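Local structure of histone fold protein (Methanopyrus kandleri, 1F1E) at residues A[37-42]-A[89-94]; A[64-69]-A[109-114]; A[125-128]-A[134-137]. The protein joins two histone folds in a single chain that pair as a histone dimer does, and probably binds DNA as other archaeal histones do. One frame throughout, in Å; residues are numbered along the deposited sequence.

Contact 1 (A[37-42]-A[89-94]); sequences TMAEYV and RRILKR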
# COMPACT_ATOMS: atom_id res chain seq x y z
N THR A 37 -14.85 -2.52 -0.13
CA THR A 37 -13.75 -3.18 0.57
C THR A 37 -12.56 -2.26 0.73
O THR A 37 -11.96 -2.20 1.80
CB THR A 37 -13.35 -4.44 -0.25
OG1 THR A 37 -14.39 -5.40 -0.15
CG2 THR A 37 -12.11 -5.09 0.29
N MSE A 38 -12.25 -1.49 -0.35
CA MSE A 38 -11.20 -0.48 -0.26
C MSE A 38 -11.54 0.59 0.75
O MSE A 38 -10.69 0.99 1.53
CB MSE A 38 -10.94 0.14 -1.63
CG MSE A 38 -9.90 1.20 -1.61
SE MSE A 38 -10.49 2.87 -1.27
CE MSE A 38 -11.49 3.24 -2.69
N ALA A 39 -12.76 1.07 0.76
CA ALA A 39 -13.15 2.08 1.73
C ALA A 39 -12.97 1.58 3.14
O ALA A 39 -12.51 2.31 4.03
CB ALA A 39 -14.58 2.55 1.48
N GLU A 40 -13.34 0.31 3.39
CA GLU A 40 -13.19 -0.27 4.71
C GLU A 40 -11.73 -0.43 5.08
O GLU A 40 -11.34 -0.15 6.22
CB GLU A 40 -13.97 -1.59 4.74
CG GLU A 40 -13.86 -2.29 6.06
CD GLU A 40 -14.92 -3.34 6.32
OE1 GLU A 40 -15.69 -3.62 5.42
OE2 GLU A 40 -14.96 -3.80 7.44
N TYR A 41 -10.92 -0.87 4.15
CA TYR A 41 -9.51 -1.01 4.33
C TYR A 41 -8.88 0.33 4.73
O TYR A 41 -8.08 0.45 5.64
CB TYR A 41 -8.89 -1.57 3.04
CG TYR A 41 -7.40 -1.30 2.96
CD1 TYR A 41 -6.42 -2.02 3.61
CD2 TYR A 41 -6.95 -0.27 2.17
CE1 TYR A 41 -5.10 -1.69 3.47
CE2 TYR A 41 -5.62 0.09 2.02
CZ TYR A 41 -4.69 -0.66 2.69
OH TYR A 41 -3.35 -0.32 2.55
N VAL A 42 -9.28 1.40 4.02
CA VAL A 42 -8.77 2.73 4.27
C VAL A 42 -9.23 3.20 5.64
O VAL A 42 -8.48 3.79 6.39
CB VAL A 42 -9.15 3.73 3.19
CG1 VAL A 42 -8.69 5.11 3.56
CG2 VAL A 42 -8.49 3.31 1.86
N ARG A 89 -18.84 8.58 7.49
CA ARG A 89 -18.58 8.59 8.92
C ARG A 89 -18.92 7.26 9.57
O ARG A 89 -18.24 6.85 10.50
CB ARG A 89 -19.35 9.72 9.58
CG ARG A 89 -19.22 9.80 11.08
CD ARG A 89 -17.84 10.20 11.48
NE ARG A 89 -17.49 10.18 12.90
CZ ARG A 89 -16.96 9.16 13.51
NH1 ARG A 89 -16.72 7.97 12.91
NH2 ARG A 89 -16.67 9.24 14.79
N ARG A 90 -19.96 6.58 9.07
CA ARG A 90 -20.33 5.30 9.63
C ARG A 90 -19.31 4.25 9.26
O ARG A 90 -19.02 3.35 10.08
CB ARG A 90 -21.73 4.90 9.16
CG ARG A 90 -22.26 3.62 9.78
CD ARG A 90 -22.97 3.96 11.10
NE ARG A 90 -23.66 2.74 11.53
CZ ARG A 90 -24.91 2.47 11.25
NH1 ARG A 90 -25.73 3.27 10.57
NH2 ARG A 90 -25.41 1.32 11.70
N ILE A 91 -18.71 4.35 8.09
CA ILE A 91 -17.64 3.39 7.78
C ILE A 91 -16.50 3.61 8.73
O ILE A 91 -15.92 2.67 9.27
CB ILE A 91 -17.23 3.58 6.32
CG1 ILE A 91 -18.39 3.25 5.36
CG2 ILE A 91 -16.00 2.75 5.99
CD1 ILE A 91 -18.11 3.74 3.96
N LEU A 92 -16.16 4.86 9.02
CA LEU A 92 -15.09 5.14 9.97
C LEU A 92 -15.46 4.58 11.35
O LEU A 92 -14.61 4.03 12.04
CB LEU A 92 -14.83 6.63 9.97
CG LEU A 92 -14.14 7.19 8.74
CD1 LEU A 92 -14.14 8.75 8.77
CD2 LEU A 92 -12.72 6.72 8.56
N LYS A 93 -16.72 4.78 11.80
CA LYS A 93 -17.21 4.33 13.12
C LYS A 93 -17.04 2.82 13.15
O LYS A 93 -16.55 2.31 14.14
CB LYS A 93 -18.67 4.74 13.39
N ARG A 94 -17.42 2.13 12.09
CA ARG A 94 -17.25 0.65 12.07
C ARG A 94 -15.80 0.19 12.16
O ARG A 94 -15.60 -0.92 12.67
CB ARG A 94 -17.83 0.06 10.80
CG ARG A 94 -17.71 -1.44 10.59
CD ARG A 94 -18.43 -1.79 9.26
NE ARG A 94 -19.65 -1.00 9.09
CZ ARG A 94 -20.14 -0.35 8.05
NH1 ARG A 94 -19.49 -0.36 6.90
NH2 ARG A 94 -21.30 0.34 8.07
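Ile91 meets Ala39 and Glu40 where the short helix 85-94 lies on the long helix 25-51. The two axes come within 9.4 Å and cross at -57°. Ile91 is the first residue of 89-94 to touch, and its CB points at the other helix. CG2 stands anti to the backbone N, which brings it over the partner backbone: Ile91 CG2 lies 4.0 Å from Ala39 O and 4.3 Å from Glu40 CA. The other branch reaches back along the long helix and ends at the methyl of Ala39, Ile91 CD1 lying 4.5 Å from Ala39 CB. Alanine suits this place because its single methyl lets the branched isoleucine lie close to the main chain. Ala39 O is also hydrogen-bonded by Tyr108 OH of helix 102-129, and Ile91 packs on Tyr108 and Ala43, so the apolar patch runs on into the interior.

One turn further, Arg94 extends as far as CD and then bends (chi3 -39°). Its guanidinium turns back above its own helix, with one face, near its rim, over Arg90 O and Ile91 CA. Glu40, itself stretched out, approaches the aliphatic part of this arginine, Glu40 OE2 being 4.4 Å from Arg94 CD. Glu40 OE1 stays 5.2 Å from Arg94 NH1, too far for the charged atoms to touch. Long charged residues fit this exposed margin, where their ends can reach solvent. The chemistry implies a joint held by van der Waals packing of Ile91, to which the opposite charges probably add a modest, solvent-screened attraction.

Contact 2 (A[64-69]-A[109-114]); sequences KALADV and NKLICR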
# COMPACT_ATOMS: atom_id res chain seq x y z
N LYS A 64 -3.91 12.32 5.71
CA LYS A 64 -2.83 12.73 4.83
C LYS A 64 -1.69 11.72 4.85
O LYS A 64 -1.09 11.36 3.81
CB LYS A 64 -2.41 14.13 5.27
N ALA A 65 -1.40 11.20 6.03
CA ALA A 65 -0.40 10.13 6.08
C ALA A 65 -0.83 8.92 5.26
O ALA A 65 0.02 8.40 4.55
CB ALA A 65 -0.13 9.72 7.52
N LEU A 66 -2.07 8.50 5.27
CA LEU A 66 -2.47 7.33 4.51
C LEU A 66 -2.36 7.63 3.02
O LEU A 66 -1.99 6.78 2.23
CB LEU A 66 -3.93 6.88 4.75
CG LEU A 66 -4.38 6.18 6.00
CD1 LEU A 66 -5.85 5.89 5.90
CD2 LEU A 66 -3.53 4.93 6.23
N ALA A 67 -2.78 8.80 2.61
CA ALA A 67 -2.66 9.15 1.18
C ALA A 67 -1.22 9.12 0.73
O ALA A 67 -1.01 8.64 -0.38
CB ALA A 67 -3.25 10.51 0.89
N ASP A 68 -0.33 9.58 1.61
CA ASP A 68 1.10 9.65 1.21
C ASP A 68 1.53 8.21 1.15
O ASP A 68 2.19 7.76 0.14
CB ASP A 68 1.86 10.68 2.02
CG ASP A 68 2.42 10.70 3.41
N VAL A 69 1.16 7.29 2.04
CA VAL A 69 1.69 5.94 1.88
C VAL A 69 1.00 5.10 0.80
O VAL A 69 1.60 4.26 0.13
CB VAL A 69 1.75 5.07 3.16
CG1 VAL A 69 1.93 5.91 4.43
CG2 VAL A 69 0.54 4.14 3.15
N ASN A 109 -13.19 11.07 2.87
CA ASN A 109 -14.05 11.03 1.70
C ASN A 109 -13.29 11.37 0.42
O ASN A 109 -13.38 10.59 -0.55
CB ASN A 109 -15.21 12.01 1.95
CG ASN A 109 -16.48 11.66 1.24
OD1 ASN A 109 -16.59 10.75 0.45
ND2 ASN A 109 -17.49 12.46 1.60
N LYS A 110 -12.52 12.44 0.44
CA LYS A 110 -11.72 12.75 -0.77
C LYS A 110 -10.74 11.66 -1.09
O LYS A 110 -10.53 11.35 -2.25
CB LYS A 110 -10.96 14.07 -0.52
CG LYS A 110 -11.86 15.28 -0.59
CD LYS A 110 -10.84 16.68 -0.44
N LEU A 111 -10.15 11.02 -0.09
CA LEU A 111 -9.22 9.94 -0.35
C LEU A 111 -9.92 8.78 -1.04
O LEU A 111 -9.38 8.27 -2.01
CB LEU A 111 -8.60 9.53 0.98
CG LEU A 111 -7.58 8.39 0.98
CD1 LEU A 111 -6.48 8.60 -0.06
CD2 LEU A 111 -6.98 8.15 2.35
N ILE A 112 -11.01 8.28 -0.52
CA ILE A 112 -11.60 7.11 -1.13
C ILE A 112 -12.18 7.46 -2.48
O ILE A 112 -12.18 6.64 -3.40
CB ILE A 112 -12.61 6.42 -0.18
CG1 ILE A 112 -13.84 7.22 0.16
CG2 ILE A 112 -11.91 5.93 1.07
CD1 ILE A 112 -14.91 6.45 0.91
N CYS A 113 -12.71 8.67 -2.65
CA CYS A 113 -13.26 9.03 -3.95
C CYS A 113 -12.15 9.25 -4.98
O CYS A 113 -12.30 8.73 -6.09
CB CYS A 113 -14.15 10.25 -3.81
SG CYS A 113 -15.64 9.95 -2.84
N ARG A 114 -11.11 9.96 -4.57
CA ARG A 114 -10.01 10.16 -5.48
C ARG A 114 -9.37 8.82 -5.82
O ARG A 114 -8.99 8.57 -6.96
CB ARG A 114 -8.97 11.09 -4.90
CG ARG A 114 -7.71 11.24 -5.73
CD ARG A 114 -7.96 11.83 -7.13
NE ARG A 114 -6.77 11.68 -7.89
CZ ARG A 114 -6.58 11.44 -9.17
NH1 ARG A 114 -7.61 11.34 -9.97
NH2 ARG A 114 -5.35 11.32 -9.63
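Ala67 and Leu111 mark the nearest backbone approach of the two helical segments, their CA atoms 6.8 Å apart. This is an interior contact of the histone-fold handshake, in which two histone folds embrace: helix 60-70 closes the first fold of the chain, and helix 102-129 is the long central helix of the second.

Leu111 does most of the work. Its CG is anti to the backbone N (chi1 179°), which carries the fork straight out from helix 102-129, and the two methyls divide between neighbouring residues. Leu111 CD1 sits against the small Ala67, 3.9 Å from Ala67 CB and 4.1 Å from Ala67 CA. An alanine fits here because it presents hardly more than backbone, so the leucine can approach the helix itself. The second methyl turns to the next residue back along the chain, where the root of the Leu66 side chain is nearest and Leu66 CD1 also comes within 4.4 Å of Leu111 CD2. With CG beside its backbone N (chi1 -74°), the fork of Leu66 continues onto Val42, Ala45 and Val49 of helix 25-51, and it also touches Val69 of the second subunit. Leu111 rests on Val42 too, so leucines from both folds and a valine share one apolar layer.

Arg114, one turn after Leu111, lies clear of this packing and reaches the segment that follows helix 60-70, where its NE is hydrogen-bonded to Glu73 O. The closest approach between the two leucines is methyl against methylene, Leu111 CD2 lying 4.1 Å from Leu66 CB.

Contact 3 (A[125-128]-A[134-137]); sequences EYAD and TVQG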
# COMPACT_ATOMS: atom_id res chain seq x y z
N GLU A 125 -6.35 3.23 -18.81
CA GLU A 125 -5.05 3.03 -19.41
C GLU A 125 -4.90 1.60 -19.92
O GLU A 125 -4.37 1.35 -21.01
CB GLU A 125 -3.97 3.41 -18.38
CG GLU A 125 -2.58 2.98 -18.81
CD GLU A 125 -1.51 3.34 -17.80
OE1 GLU A 125 -1.74 3.76 -16.65
OE2 GLU A 125 -0.35 3.15 -18.22
N TYR A 126 -5.41 0.63 -19.17
CA TYR A 126 -5.35 -0.76 -19.66
C TYR A 126 -6.26 -0.98 -20.86
O TYR A 126 -5.90 -1.72 -21.79
CB TYR A 126 -5.66 -1.71 -18.54
CG TYR A 126 -4.54 -1.91 -17.52
CD1 TYR A 126 -3.25 -2.31 -17.96
CD2 TYR A 126 -4.71 -1.68 -16.19
CE1 TYR A 126 -2.26 -2.48 -17.00
CE2 TYR A 126 -3.71 -1.86 -15.24
CZ TYR A 126 -2.47 -2.26 -15.66
OH TYR A 126 -1.48 -2.44 -14.75
N ALA A 127 -7.43 -0.33 -20.87
CA ALA A 127 -8.26 -0.48 -22.07
C ALA A 127 -7.56 0.11 -23.28
O ALA A 127 -7.62 -0.43 -24.39
CB ALA A 127 -9.56 0.24 -21.81
N ASP A 128 -6.96 1.27 -23.11
CA ASP A 128 -6.17 1.86 -24.20
C ASP A 128 -5.16 0.88 -24.72
O ASP A 128 -4.93 0.76 -25.91
CB ASP A 128 -5.45 3.08 -23.62
CG ASP A 128 -6.33 4.30 -23.46
OD1 ASP A 128 -7.53 4.23 -23.87
OD2 ASP A 128 -5.84 5.32 -22.94
N THR A 134 -14.01 0.44 -24.50
CA THR A 134 -14.75 0.20 -23.27
C THR A 134 -13.84 -0.43 -22.22
O THR A 134 -13.01 -1.28 -22.55
CB THR A 134 -16.08 -0.60 -23.36
OG1 THR A 134 -15.94 -1.97 -22.97
CG2 THR A 134 -16.57 -0.48 -24.77
N VAL A 135 -14.05 0.10 -21.01
CA VAL A 135 -13.33 -0.39 -19.87
C VAL A 135 -14.12 -1.62 -19.42
O VAL A 135 -15.35 -1.56 -19.19
CB VAL A 135 -13.25 0.68 -18.79
CG1 VAL A 135 -12.73 0.09 -17.48
CG2 VAL A 135 -12.40 1.81 -19.34
N GLN A 136 -13.38 -2.71 -19.35
CA GLN A 136 -13.88 -4.06 -19.09
C GLN A 136 -13.40 -4.57 -17.76
O GLN A 136 -12.47 -3.96 -17.16
CB GLN A 136 -13.38 -4.90 -20.27
CG GLN A 136 -14.18 -4.40 -21.51
CD GLN A 136 -13.95 -5.23 -22.74
OE1 GLN A 136 -14.76 -5.20 -23.68
NE2 GLN A 136 -12.85 -5.97 -22.76
N GLY A 137 -14.01 -5.61 -17.26
CA GLY A 137 -13.68 -6.12 -15.94
C GLY A 137 -12.18 -6.43 -15.87
O GLY A 137 -11.61 -6.11 -14.79
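Ala127, near the end of helix 102-129, packs on Thr134 and Val135, the short strand to which the chain returns after a turn. Along the helix, Glu125 faces away from that strand. The ring of Tyr126 packs on Asp139, Lys142 and Tyr146 of helix 137-147. Ala127 then supplies the whole helical side of the contact through one methyl: Ala127 CB lies 3.8 Å from Thr134 O and 4.1 Å from Val135 CG2. CG2, beside the valine's backbone N, is the branch that touches; CG1 stands anti to that nitrogen. The small residue suits a place where the strand's main chain comes so near, the CA atoms of Ala127 and Val135 being 5.5 Å apart. Asp128 follows with its salt bridge to Arg21, binding the helix end to the other fold.

Val135 also shares backbone hydrogen bonds with Arg22 and Ser24, and Gln136 occupies the N-cap position of the helix that begins at Gly137. Long helix, loop, short strand and final helix, with the strand lying beside strand 22-23, give the parallel pairing of loop strands characteristic of the histone-fold handshake.

In the fold
Contacts 1 and 2 interlock: their segments alternate along the chain, their centres lie about 12 Å apart, and they touch directly, as where Ala39 CB comes within 4.0 Å of Ile112 CD1. Each joins a long central helix of one fold to a shorter helix of the other, so together they tie the two histone folds into one body. Contact 3 comes later in the chain and shares helix 102-129 with contact 2, but lies across the chain's centre, about 24 Å from contact 2 and about 27 Å from contact 1 between centres. It is local to the second fold, at the end where strands 22-23 and 134-135 pair. One chain thus achieves what separate histones do by dimerising.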